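Side-chain contacts in inactive dihydropteroate synthase 2 (Mycobacterium tuberculosis, PDB 2VP8), which seems to lack dihydropteroate synthase activity despite belonging to that family, and probably plays no part in folate metabolism: residues R187-A192 against T226-L231; A199-A204 against E212-D217; D69-A74 against D80-G85. One frame throughout, in Å; residues are numbered along the deposited sequence.

Contact 1: residues R187-A192 against T226-L231; sequences RGVVDA and TFHGLL
One methyl group, CG1 of V189, makes both of the touches between R187-A192 and T226-L231. It comes up to the edge of the H228 ring, close to the ring plane, with V189 CG1 4.0 Å from H228 CD2, and it also meets the end of L231, with V189 CG1 4.2 Å from L231 CD1. Both partners lie across the valine at about a right angle, and the methyl meets an imidazole edge and a leucine methyl at once. The first torsion of V189 puts CG1 anti to the backbone N (chi1 179°), on the side that faces the other helix. H228 gets there differently: its CB does not point straight at the valine, and the ring swings over with CG beside the backbone N (chi1 -69°).

Behind this first shell stand polar groups that act within each segment. On the far side of the first helix, R187 and D191, one turn apart, form a salt bridge whose hydrogen bonds, from R187 NH2 to D191 OD2 (3.2 Å) and from NE to OD1, are both weak. T226 is the N-cap of the second helix: G229 N donates to T226 OG1 at 3.3 Å, fixing the turn from which H228 and L231 project. One turn on from F227, L231 CG lies over one face of the F227 ring, toward its rim, while F227 itself packs on P310 of the second subunit. The contact is thus a sparse, partly buried helix-helix touch at the periphery of the TIM-barrel fold of the pterin-binding family, between helix 186-207 and the short helix 227-234.

Contact 2: residues A199-A204 against E212-D217; sequences AAAERA and EKVLID
A201 turns its CB toward strand 214-217 and touches two side chains there. A201 CB stands 4.0 Å from V214 CG1 and 4.1 Å from I216 CG2, so the small methyl is the common partner of two residues on the same side of the strand. V214 reaches it with the branch anti to its backbone N (chi1 -179°), and V214 CG1 also comes within 4.2 Å of A201 CA. The I216 branch that touches is CG2, while its CG1 lies between the backbone N and the carbonyl carbon (chi1 63°). With no bulk beyond CB at A201, the backbones approach closely: the CA atoms of A201 and V214 are 6.7 Å apart.

This buried side is closed further by W244, which A201 also touches. The other side of the helix is looser: E202 and R203 are exposed, E202 with its CB turned from the strand, and E202 OE1 makes a long, weak ion pair with R211. L215, between the two touching residues, has its CB turned from the helix. Contact between the segments rests on apolar carbon contacts, chiefly between methyls, which is consistent with close fit and the exclusion of water, rather than directional bonds, probably holding this part of helix 186-207 against the strand.

Contact 3: residues D69-A74 against D80-G85; sequences DAVHRA and DVIDVG
I82 supplies both touches on the strand side, one with each of its branches, and every contact between D69-A74 and D80-G85 is apolar. Its CD1 meets A74 at the methyl, with I82 CD1 3.7 Å from A74 CB. The shorter branch meets V71, with I82 CG2 4.0 Å from V71 CG2, and these two side chains run at a slant to each other. The isoleucine can serve two partners because CG2 is anti to its backbone N while CG1 lies beside that N (chi1 -53°), which spreads the branches towards helix residues one turn apart. On the helix, A74 points its CB at the strand, whereas V71 comes in from the flank and touches with the branch anti to its carbonyl carbon.

Helix 65-76 runs into strand 81-85 through a short connection, the helix-to-strand half of a beta-alpha-beta unit in the TIM-barrel fold of this family. The apolar layer extends past the two segments: F107 and L111 of helix 98-114 cover V71, L111 also reaches I82, and A46 of the adjacent strand lies against A74.

Side-chain ionic and hydrogen bonds belong to D80 and D83, while the I82 backbone pairs with L119 and S121. D80 turns its CB from the helix; its OD2 forms a salt bridge with R41 and accepts from the backbone N of I44, while OD1 accepts from A38 N. D83, next to I82, is buried and satisfied by a salt bridge to R287 and by hydrogen bonds of OD1 with S121 and N142.

From the N terminus, contact 3 comes first, where helix 65-76 folds back on strand 81-85 and closes a short loop, with five residues between the two segments. The chain then passes through strands 119-123, 140-142 and 162-166 before helix 186-207, which serves both remaining contacts. Contact 1 joins the start of this helix to helix 227-234, and contact 2, nested inside the loop that it closes, joins a later part of the helix to strand 214-217. Contacts 2 and 3 each fasten a helix to the same parallel sheet, on opposite sides of the chain's centre, their own centres about 23 Å apart. Contact 1 instead joins two helices, its centre about 20 Å from that of contact 2.

Contact 1: residues R187-A192 against T226-L231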
ATOM      1  N   ARG B 187     -17.031 -13.375  -8.716  1.00 39.76           N
ATOM      2  CA  ARG B 187     -16.105 -14.415  -8.275  1.00 39.66           C
ATOM      3  C   ARG B 187     -15.621 -15.253  -9.467  1.00 39.19           C
ATOM      4  O   ARG B 187     -14.437 -15.580  -9.563  1.00 39.25           O
ATOM      5  CB  ARG B 187     -16.772 -15.304  -7.212  1.00 39.86           C
ATOM      6  CG  ARG B 187     -15.976 -16.541  -6.802  1.00 40.70           C
ATOM      7  CD  ARG B 187     -14.716 -16.166  -6.036  1.00 42.11           C
ATOM      8  NE  ARG B 187     -13.675 -17.180  -6.166  1.00 43.45           N
ATOM      9  CZ  ARG B 187     -12.496 -17.134  -5.551  1.00 44.01           C
ATOM     10  NH1 ARG B 187     -12.203 -16.124  -4.741  1.00 44.12           N
ATOM     11  NH2 ARG B 187     -11.611 -18.105  -5.743  1.00 44.20           N
ATOM     12  N   GLY B 188     -16.545 -15.579 -10.369  1.00 38.67           N
ATOM     13  CA  GLY B 188     -16.248 -16.367 -11.566  1.00 37.96           C
ATOM     14  C   GLY B 188     -15.244 -15.726 -12.508  1.00 37.53           C
ATOM     15  O   GLY B 188     -14.467 -16.425 -13.159  1.00 37.49           O
ATOM     16  N   VAL B 189     -15.260 -14.397 -12.578  1.00 37.02           N
ATOM     17  CA  VAL B 189     -14.320 -13.648 -13.409  1.00 36.52           C
ATOM     18  C   VAL B 189     -12.888 -13.945 -12.971  1.00 36.33           C
ATOM     19  O   VAL B 189     -12.000 -14.135 -13.806  1.00 36.21           O
ATOM     20  CB  VAL B 189     -14.603 -12.128 -13.354  1.00 36.43           C
ATOM     21  CG1 VAL B 189     -13.602 -11.353 -14.194  1.00 36.37           C
ATOM     22  CG2 VAL B 189     -16.015 -11.837 -13.834  1.00 36.62           C
ATOM     23  N   VAL B 190     -12.684 -13.999 -11.657  1.00 36.20           N
ATOM     24  CA  VAL B 190     -11.387 -14.326 -11.068  1.00 35.96           C
ATOM     25  C   VAL B 190     -11.022 -15.774 -11.378  1.00 35.96           C
ATOM     26  O   VAL B 190      -9.910 -16.055 -11.812  1.00 35.97           O
ATOM     27  CB  VAL B 190     -11.376 -14.075  -9.532  1.00 35.93           C
ATOM     28  CG1 VAL B 190     -10.115 -14.627  -8.890  1.00 35.59           C
ATOM     29  CG2 VAL B 190     -11.522 -12.590  -9.224  1.00 35.56           C
ATOM     30  N   ASP B 191     -11.971 -16.683 -11.167  1.00 36.13           N
ATOM     31  CA  ASP B 191     -11.748 -18.108 -11.424  1.00 36.25           C
ATOM     32  C   ASP B 191     -11.496 -18.408 -12.903  1.00 36.19           C
ATOM     33  O   ASP B 191     -10.756 -19.332 -13.233  1.00 36.28           O
ATOM     34  CB  ASP B 191     -12.903 -18.952 -10.873  1.00 36.22           C
ATOM     35  CG  ASP B 191     -12.817 -19.149  -9.358  1.00 36.66           C
ATOM     36  OD1 ASP B 191     -13.870 -19.363  -8.724  1.00 36.86           O
ATOM     37  OD2 ASP B 191     -11.700 -19.098  -8.796  1.00 37.34           O
ATOM     38  N   ALA B 192     -12.100 -17.608 -13.779  1.00 36.15           N
ATOM     39  CA  ALA B 192     -11.870 -17.703 -15.219  1.00 36.11           C
ATOM     40  C   ALA B 192     -10.441 -17.328 -15.583  1.00 36.23           C
ATOM     41  O   ALA B 192      -9.854 -17.924 -16.484  1.00 36.21           O
ATOM     42  CB  ALA B 192     -12.850 -16.824 -15.974  1.00 36.09           C
ATOM     43  N   THR B 226      -8.850  -0.273 -14.290  1.00 41.18           N
ATOM     44  CA  THR B 226      -9.962  -0.826 -15.067  1.00 40.29           C
ATOM     45  C   THR B 226     -10.636  -1.836 -14.154  1.00 39.78           C
ATOM     46  O   THR B 226      -9.982  -2.377 -13.258  1.00 39.53           O
ATOM     47  CB  THR B 226      -9.501  -1.541 -16.351  1.00 40.26           C
ATOM     48  OG1 THR B 226      -8.650  -2.641 -16.011  1.00 40.09           O
ATOM     49  CG2 THR B 226      -8.761  -0.581 -17.281  1.00 40.10           C
ATOM     50  N   PHE B 227     -11.926  -2.098 -14.359  1.00 39.06           N
ATOM     51  CA  PHE B 227     -12.622  -3.008 -13.447  1.00 38.42           C
ATOM     52  C   PHE B 227     -11.915  -4.353 -13.291  1.00 38.04           C
ATOM     53  O   PHE B 227     -11.671  -4.789 -12.168  1.00 37.58           O
ATOM     54  CB  PHE B 227     -14.102  -3.203 -13.793  1.00 38.31           C
ATOM     55  CG  PHE B 227     -14.871  -3.953 -12.727  1.00 38.20           C
ATOM     56  CD1 PHE B 227     -14.795  -3.557 -11.381  1.00 38.51           C
ATOM     57  CD2 PHE B 227     -15.649  -5.056 -13.055  1.00 37.88           C
ATOM     58  CE1 PHE B 227     -15.485  -4.248 -10.385  1.00 38.41           C
ATOM     59  CE2 PHE B 227     -16.346  -5.752 -12.071  1.00 38.09           C
ATOM     60  CZ  PHE B 227     -16.267  -5.347 -10.732  1.00 38.30           C
ATOM     61  N   HIS B 228     -11.586  -4.994 -14.413  1.00 38.01           N
ATOM     62  CA  HIS B 228     -10.881  -6.276 -14.403  1.00 37.93           C
ATOM     63  C   HIS B 228      -9.591  -6.181 -13.618  1.00 37.34           C
ATOM     64  O   HIS B 228      -9.302  -7.045 -12.801  1.00 37.51           O
ATOM     65  CB  HIS B 228     -10.580  -6.764 -15.821  1.00 38.34           C
ATOM     66  CG  HIS B 228     -11.794  -7.183 -16.591  1.00 39.94           C
ATOM     67  ND1 HIS B 228     -12.342  -6.412 -17.596  1.00 40.87           N
ATOM     68  CD2 HIS B 228     -12.560  -8.297 -16.512  1.00 40.89           C
ATOM     69  CE1 HIS B 228     -13.395  -7.031 -18.100  1.00 41.33           C
ATOM     70  NE2 HIS B 228     -13.550  -8.177 -17.460  1.00 41.70           N
ATOM     71  N   GLY B 229      -8.826  -5.121 -13.861  1.00 36.80           N
ATOM     72  CA  GLY B 229      -7.577  -4.881 -13.143  1.00 36.19           C
ATOM     73  C   GLY B 229      -7.751  -4.883 -11.640  1.00 35.78           C
ATOM     74  O   GLY B 229      -7.209  -5.746 -10.944  1.00 36.18           O
ATOM     75  N   LEU B 230      -8.522  -3.921 -11.145  1.00 35.32           N
ATOM     76  CA  LEU B 230      -8.808  -3.795  -9.718  1.00 34.83           C
ATOM     77  C   LEU B 230      -9.335  -5.082  -9.078  1.00 35.10           C
ATOM     78  O   LEU B 230      -8.933  -5.416  -7.963  1.00 34.98           O
ATOM     79  CB  LEU B 230      -9.774  -2.640  -9.465  1.00 34.25           C
ATOM     80  CG  LEU B 230      -9.258  -1.245  -9.816  1.00 33.57           C
ATOM     81  CD1 LEU B 230     -10.402  -0.235  -9.878  1.00 31.69           C
ATOM     82  CD2 LEU B 230      -8.170  -0.794  -8.844  1.00 31.88           C
ATOM     83  N   LEU B 231     -10.229  -5.790  -9.769  1.00 35.44           N
ATOM     84  CA  LEU B 231     -10.741  -7.065  -9.270  1.00 36.41           C
ATOM     85  C   LEU B 231      -9.613  -8.035  -9.027  1.00 37.04           C
ATOM     86  O   LEU B 231      -9.473  -8.570  -7.930  1.00 37.83           O
ATOM     87  CB  LEU B 231     -11.705  -7.721 -10.252  1.00 36.42           C
ATOM     88  CG  LEU B 231     -13.201  -7.751  -9.957  1.00 37.34           C
ATOM     89  CD1 LEU B 231     -13.810  -8.841 -10.842  1.00 37.75           C
ATOM     90  CD2 LEU B 231     -13.542  -7.981  -8.473  1.00 35.65           C
TER

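Contact 2: residues A199-A204 against E212-D217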
ATOM      1  N   ALA B 199      -3.625 -23.151 -16.569  1.00 39.46           N
ATOM      2  CA  ALA B 199      -3.502 -24.068 -17.696  1.00 39.01           C
ATOM      3  C   ALA B 199      -2.262 -23.725 -18.519  1.00 38.80           C
ATOM      4  O   ALA B 199      -1.520 -24.611 -18.945  1.00 38.72           O
ATOM      5  CB  ALA B 199      -4.748 -24.001 -18.557  1.00 38.84           C
ATOM      6  N   ALA B 200      -2.046 -22.430 -18.731  1.00 38.69           N
ATOM      7  CA  ALA B 200      -0.851 -21.932 -19.404  1.00 38.62           C
ATOM      8  C   ALA B 200       0.424 -22.405 -18.699  1.00 38.48           C
ATOM      9  O   ALA B 200       1.378 -22.827 -19.352  1.00 38.59           O
ATOM     10  CB  ALA B 200      -0.889 -20.411 -19.488  1.00 38.62           C
ATOM     11  N   ALA B 201       0.420 -22.345 -17.368  1.00 38.27           N
ATOM     12  CA  ALA B 201       1.518 -22.847 -16.546  1.00 38.19           C
ATOM     13  C   ALA B 201       1.729 -24.356 -16.698  1.00 38.29           C
ATOM     14  O   ALA B 201       2.858 -24.812 -16.878  1.00 38.32           O
ATOM     15  CB  ALA B 201       1.297 -22.485 -15.089  1.00 38.02           C
ATOM     16  N   GLU B 202       0.644 -25.125 -16.633  1.00 38.47           N
ATOM     17  CA  GLU B 202       0.733 -26.576 -16.761  1.00 38.62           C
ATOM     18  C   GLU B 202       1.181 -26.994 -18.161  1.00 38.64           C
ATOM     19  O   GLU B 202       1.955 -27.947 -18.312  1.00 38.54           O
ATOM     20  CB  GLU B 202      -0.598 -27.249 -16.393  1.00 38.78           C
ATOM     21  CG  GLU B 202      -1.019 -27.095 -14.925  1.00 39.37           C
ATOM     22  CD  GLU B 202      -0.189 -27.919 -13.942  1.00 40.12           C
ATOM     23  OE1 GLU B 202       0.719 -28.659 -14.369  1.00 40.92           O
ATOM     24  OE2 GLU B 202      -0.451 -27.827 -12.726  1.00 40.75           O
ATOM     25  N   ARG B 203       0.697 -26.275 -19.176  1.00 38.67           N
ATOM     26  CA  ARG B 203       1.068 -26.540 -20.568  1.00 38.68           C
ATOM     27  C   ARG B 203       2.544 -26.260 -20.810  1.00 38.43           C
ATOM     28  O   ARG B 203       3.179 -26.925 -21.627  1.00 38.57           O
ATOM     29  CB  ARG B 203       0.203 -25.728 -21.536  1.00 38.81           C
ATOM     30  CG  ARG B 203      -1.042 -26.467 -22.027  1.00 39.71           C
ATOM     31  CD  ARG B 203      -2.246 -25.534 -22.160  1.00 41.49           C
ATOM     32  NE  ARG B 203      -1.959 -24.356 -22.981  1.00 42.54           N
ATOM     33  CZ  ARG B 203      -2.516 -23.158 -22.807  1.00 43.06           C
ATOM     34  NH1 ARG B 203      -3.393 -22.954 -21.831  1.00 42.95           N
ATOM     35  NH2 ARG B 203      -2.183 -22.154 -23.609  1.00 43.52           N
ATOM     36  N   ALA B 204       3.089 -25.288 -20.089  1.00 37.99           N
ATOM     37  CA  ALA B 204       4.519 -25.023 -20.148  1.00 37.86           C
ATOM     38  C   ALA B 204       5.313 -26.139 -19.472  1.00 37.74           C
ATOM     39  O   ALA B 204       6.286 -26.652 -20.049  1.00 38.02           O
ATOM     40  CB  ALA B 204       4.850 -23.676 -19.533  1.00 37.74           C
ATOM     41  N   GLU B 212       9.613 -24.881 -11.249  1.00 37.09           N
ATOM     42  CA  GLU B 212       9.995 -23.767 -10.379  1.00 37.22           C
ATOM     43  C   GLU B 212      10.362 -22.494 -11.137  1.00 37.18           C
ATOM     44  O   GLU B 212      10.374 -21.408 -10.556  1.00 37.67           O
ATOM     45  CB  GLU B 212      11.122 -24.165  -9.412  1.00 37.31           C
ATOM     46  CG  GLU B 212      12.434 -24.599 -10.068  1.00 38.01           C
ATOM     47  CD  GLU B 212      12.424 -26.048 -10.538  1.00 38.67           C
ATOM     48  OE1 GLU B 212      11.444 -26.775 -10.246  1.00 38.22           O
ATOM     49  OE2 GLU B 212      13.406 -26.456 -11.200  1.00 39.03           O
ATOM     50  N   LYS B 213      10.646 -22.622 -12.427  1.00 37.00           N
ATOM     51  CA  LYS B 213      11.038 -21.474 -13.241  1.00 36.69           C
ATOM     52  C   LYS B 213       9.833 -20.825 -13.926  1.00 36.67           C
ATOM     53  O   LYS B 213       9.987 -19.864 -14.681  1.00 36.79           O
ATOM     54  CB  LYS B 213      12.099 -21.870 -14.277  1.00 36.56           C
ATOM     55  CG  LYS B 213      13.334 -22.542 -13.698  1.00 36.73           C
ATOM     56  CD  LYS B 213      14.502 -22.484 -14.679  1.00 37.58           C
ATOM     57  CE  LYS B 213      15.672 -23.349 -14.218  1.00 37.59           C
ATOM     58  NZ  LYS B 213      16.958 -22.918 -14.834  1.00 37.46           N
ATOM     59  N   VAL B 214       8.637 -21.348 -13.664  1.00 36.50           N
ATOM     60  CA  VAL B 214       7.416 -20.778 -14.234  1.00 36.47           C
ATOM     61  C   VAL B 214       6.792 -19.758 -13.283  1.00 36.46           C
ATOM     62  O   VAL B 214       6.540 -20.064 -12.121  1.00 36.44           O
ATOM     63  CB  VAL B 214       6.360 -21.852 -14.567  1.00 36.48           C
ATOM     64  CG1 VAL B 214       5.118 -21.197 -15.171  1.00 36.91           C
ATOM     65  CG2 VAL B 214       6.918 -22.899 -15.513  1.00 36.11           C
ATOM     66  N   LEU B 215       6.550 -18.553 -13.792  1.00 36.34           N
ATOM     67  CA  LEU B 215       5.835 -17.515 -13.058  1.00 36.36           C
ATOM     68  C   LEU B 215       4.515 -17.217 -13.772  1.00 36.13           C
ATOM     69  O   LEU B 215       4.412 -17.390 -14.991  1.00 36.06           O
ATOM     70  CB  LEU B 215       6.685 -16.241 -12.966  1.00 36.40           C
ATOM     71  CG  LEU B 215       7.958 -16.246 -12.105  1.00 37.11           C
ATOM     72  CD1 LEU B 215       9.140 -16.955 -12.791  1.00 38.10           C
ATOM     73  CD2 LEU B 215       8.354 -14.835 -11.737  1.00 36.81           C
ATOM     74  N   ILE B 216       3.503 -16.788 -13.024  1.00 35.84           N
ATOM     75  CA  ILE B 216       2.229 -16.423 -13.643  1.00 35.67           C
ATOM     76  C   ILE B 216       1.941 -14.935 -13.512  1.00 35.97           C
ATOM     77  O   ILE B 216       2.149 -14.335 -12.459  1.00 35.86           O
ATOM     78  CB  ILE B 216       1.025 -17.267 -13.137  1.00 35.67           C
ATOM     79  CG1 ILE B 216       0.773 -17.064 -11.637  1.00 35.09           C
ATOM     80  CG2 ILE B 216       1.212 -18.752 -13.497  1.00 35.17           C
ATOM     81  CD1 ILE B 216      -0.615 -17.499 -11.180  1.00 35.33           C
ATOM     82  N   ASP B 217       1.470 -14.352 -14.605  1.00 36.43           N
ATOM     83  CA  ASP B 217       1.185 -12.926 -14.669  1.00 36.96           C
ATOM     84  C   ASP B 217      -0.278 -12.716 -15.071  1.00 37.22           C
ATOM     85  O   ASP B 217      -0.579 -12.478 -16.240  1.00 37.10           O
ATOM     86  CB  ASP B 217       2.151 -12.248 -15.641  1.00 36.91           C
ATOM     87  CG  ASP B 217       1.854 -10.783 -15.836  1.00 37.76           C
ATOM     88  OD1 ASP B 217       1.085 -10.200 -15.041  1.00 39.97           O
ATOM     89  OD2 ASP B 217       2.398 -10.208 -16.796  1.00 38.75           O
TER

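Contact 3: residues D69-A74 against D80-G85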
ATOM      1  N   ASP B  69      23.376   2.314 -18.446  1.00 31.86           N
ATOM      2  CA  ASP B  69      23.159   3.018 -17.202  1.00 31.90           C
ATOM      3  C   ASP B  69      21.875   2.560 -16.536  1.00 32.15           C
ATOM      4  O   ASP B  69      21.849   2.358 -15.324  1.00 32.08           O
ATOM      5  CB  ASP B  69      23.123   4.524 -17.442  1.00 31.77           C
ATOM      6  CG  ASP B  69      24.490   5.107 -17.740  1.00 32.02           C
ATOM      7  OD1 ASP B  69      25.515   4.411 -17.539  1.00 32.70           O
ATOM      8  OD2 ASP B  69      24.546   6.280 -18.173  1.00 31.45           O
ATOM      9  N   ALA B  70      20.820   2.390 -17.337  1.00 32.76           N
ATOM     10  CA  ALA B  70      19.526   1.897 -16.849  1.00 33.18           C
ATOM     11  C   ALA B  70      19.707   0.597 -16.090  1.00 33.63           C
ATOM     12  O   ALA B  70      19.162   0.429 -14.995  1.00 33.64           O
ATOM     13  CB  ALA B  70      18.553   1.706 -17.995  1.00 33.08           C
ATOM     14  N   VAL B  71      20.497  -0.308 -16.664  1.00 34.35           N
ATOM     15  CA  VAL B  71      20.809  -1.572 -16.004  1.00 34.93           C
ATOM     16  C   VAL B  71      21.587  -1.307 -14.721  1.00 35.64           C
ATOM     17  O   VAL B  71      21.189  -1.772 -13.653  1.00 36.16           O
ATOM     18  CB  VAL B  71      21.574  -2.546 -16.927  1.00 34.73           C
ATOM     19  CG1 VAL B  71      22.046  -3.780 -16.151  1.00 33.89           C
ATOM     20  CG2 VAL B  71      20.700  -2.954 -18.086  1.00 33.86           C
ATOM     21  N   HIS B  72      22.670  -0.542 -14.817  1.00 36.26           N
ATOM     22  CA  HIS B  72      23.506  -0.286 -13.652  1.00 37.15           C
ATOM     23  C   HIS B  72      22.693   0.261 -12.488  1.00 38.17           C
ATOM     24  O   HIS B  72      22.937  -0.105 -11.339  1.00 38.31           O
ATOM     25  CB  HIS B  72      24.639   0.684 -13.973  1.00 36.71           C
ATOM     26  CG  HIS B  72      25.660   0.140 -14.918  1.00 36.23           C
ATOM     27  ND1 HIS B  72      26.253   0.915 -15.891  1.00 35.67           N
ATOM     28  CD2 HIS B  72      26.198  -1.095 -15.039  1.00 36.07           C
ATOM     29  CE1 HIS B  72      27.110   0.177 -16.571  1.00 36.34           C
ATOM     30  NE2 HIS B  72      27.096  -1.046 -16.073  1.00 36.42           N
ATOM     31  N   ARG B  73      21.733   1.131 -12.795  1.00 39.10           N
ATOM     32  CA  ARG B  73      20.905   1.761 -11.778  1.00 40.53           C
ATOM     33  C   ARG B  73      19.963   0.736 -11.143  1.00 40.29           C
ATOM     34  O   ARG B  73      19.856   0.657  -9.917  1.00 40.27           O
ATOM     35  CB  ARG B  73      20.119   2.925 -12.385  1.00 40.46           C
ATOM     36  CG  ARG B  73      20.065   4.168 -11.508  1.00 42.56           C
ATOM     37  CD  ARG B  73      19.125   5.259 -12.059  1.00 43.39           C
ATOM     38  NE  ARG B  73      19.490   5.718 -13.407  1.00 49.42           N
ATOM     39  CZ  ARG B  73      18.804   5.433 -14.521  1.00 51.42           C
ATOM     40  NH1 ARG B  73      17.699   4.680 -14.461  1.00 52.01           N
ATOM     41  NH2 ARG B  73      19.218   5.899 -15.700  1.00 51.36           N
ATOM     42  N   ALA B  74      19.299  -0.061 -11.976  1.00 40.24           N
ATOM     43  CA  ALA B  74      18.367  -1.075 -11.486  1.00 40.31           C
ATOM     44  C   ALA B  74      19.048  -2.094 -10.573  1.00 40.47           C
ATOM     45  O   ALA B  74      18.510  -2.450  -9.512  1.00 41.07           O
ATOM     46  CB  ALA B  74      17.676  -1.772 -12.645  1.00 40.33           C
ATOM     47  N   ASP B  80      15.891  -7.620  -9.050  1.00 40.53           N
ATOM     48  CA  ASP B  80      16.170  -9.043  -8.976  1.00 40.38           C
ATOM     49  C   ASP B  80      16.210  -9.629 -10.372  1.00 40.25           C
ATOM     50  O   ASP B  80      16.921 -10.600 -10.627  1.00 40.03           O
ATOM     51  CB  ASP B  80      15.119  -9.727  -8.125  1.00 40.32           C
ATOM     52  CG  ASP B  80      15.149  -9.250  -6.701  1.00 40.61           C
ATOM     53  OD1 ASP B  80      16.135  -9.576  -5.991  1.00 41.88           O
ATOM     54  OD2 ASP B  80      14.203  -8.538  -6.301  1.00 39.17           O
ATOM     55  N   VAL B  81      15.435  -9.015 -11.265  1.00 39.93           N
ATOM     56  CA  VAL B  81      15.411  -9.375 -12.665  1.00 39.72           C
ATOM     57  C   VAL B  81      15.583  -8.102 -13.482  1.00 39.67           C
ATOM     58  O   VAL B  81      15.023  -7.069 -13.140  1.00 39.62           O
ATOM     59  CB  VAL B  81      14.083 -10.060 -13.042  1.00 39.81           C
ATOM     60  CG1 VAL B  81      14.048 -10.405 -14.520  1.00 39.84           C
ATOM     61  CG2 VAL B  81      13.870 -11.324 -12.209  1.00 39.73           C
ATOM     62  N   ILE B  82      16.387  -8.176 -14.537  1.00 39.64           N
ATOM     63  CA  ILE B  82      16.428  -7.133 -15.542  1.00 39.72           C
ATOM     64  C   ILE B  82      15.666  -7.673 -16.738  1.00 40.26           C
ATOM     65  O   ILE B  82      16.041  -8.686 -17.328  1.00 40.85           O
ATOM     66  CB  ILE B  82      17.881  -6.750 -15.955  1.00 39.85           C
ATOM     67  CG1 ILE B  82      18.734  -6.400 -14.729  1.00 38.85           C
ATOM     68  CG2 ILE B  82      17.883  -5.591 -16.959  1.00 38.97           C
ATOM     69  CD1 ILE B  82      18.256  -5.192 -13.960  1.00 37.03           C
ATOM     70  N   ASP B  83      14.584  -6.993 -17.081  1.00 40.69           N
ATOM     71  CA  ASP B  83      13.720  -7.409 -18.170  1.00 41.03           C
ATOM     72  C   ASP B  83      14.049  -6.578 -19.407  1.00 41.22           C
ATOM     73  O   ASP B  83      13.673  -5.411 -19.495  1.00 41.63           O
ATOM     74  CB  ASP B  83      12.256  -7.248 -17.750  1.00 40.88           C
ATOM     75  CG  ASP B  83      11.293  -7.758 -18.778  1.00 41.49           C
ATOM     76  OD1 ASP B  83      11.330  -8.964 -19.113  1.00 42.02           O
ATOM     77  OD2 ASP B  83      10.476  -6.944 -19.247  1.00 43.59           O
ATOM     78  N   VAL B  84      14.762  -7.192 -20.352  1.00 41.30           N
ATOM     79  CA  VAL B  84      15.272  -6.497 -21.531  1.00 41.27           C
ATOM     80  C   VAL B  84      14.241  -6.486 -22.657  1.00 41.55           C
ATOM     81  O   VAL B  84      13.751  -7.539 -23.063  1.00 41.59           O
ATOM     82  CB  VAL B  84      16.592  -7.135 -22.026  1.00 41.21           C
ATOM     83  CG1 VAL B  84      17.116  -6.405 -23.234  1.00 41.27           C
ATOM     84  CG2 VAL B  84      17.643  -7.124 -20.933  1.00 41.02           C
ATOM     85  N   GLY B  85      13.921  -5.292 -23.153  1.00 41.83           N
ATOM     86  CA  GLY B  85      12.962  -5.124 -24.255  1.00 42.33           C
ATOM     87  C   GLY B  85      13.476  -4.236 -25.378  1.00 42.73           C
ATOM     88  O   GLY B  85      14.648  -3.838 -25.385  1.00 42.92           O
TER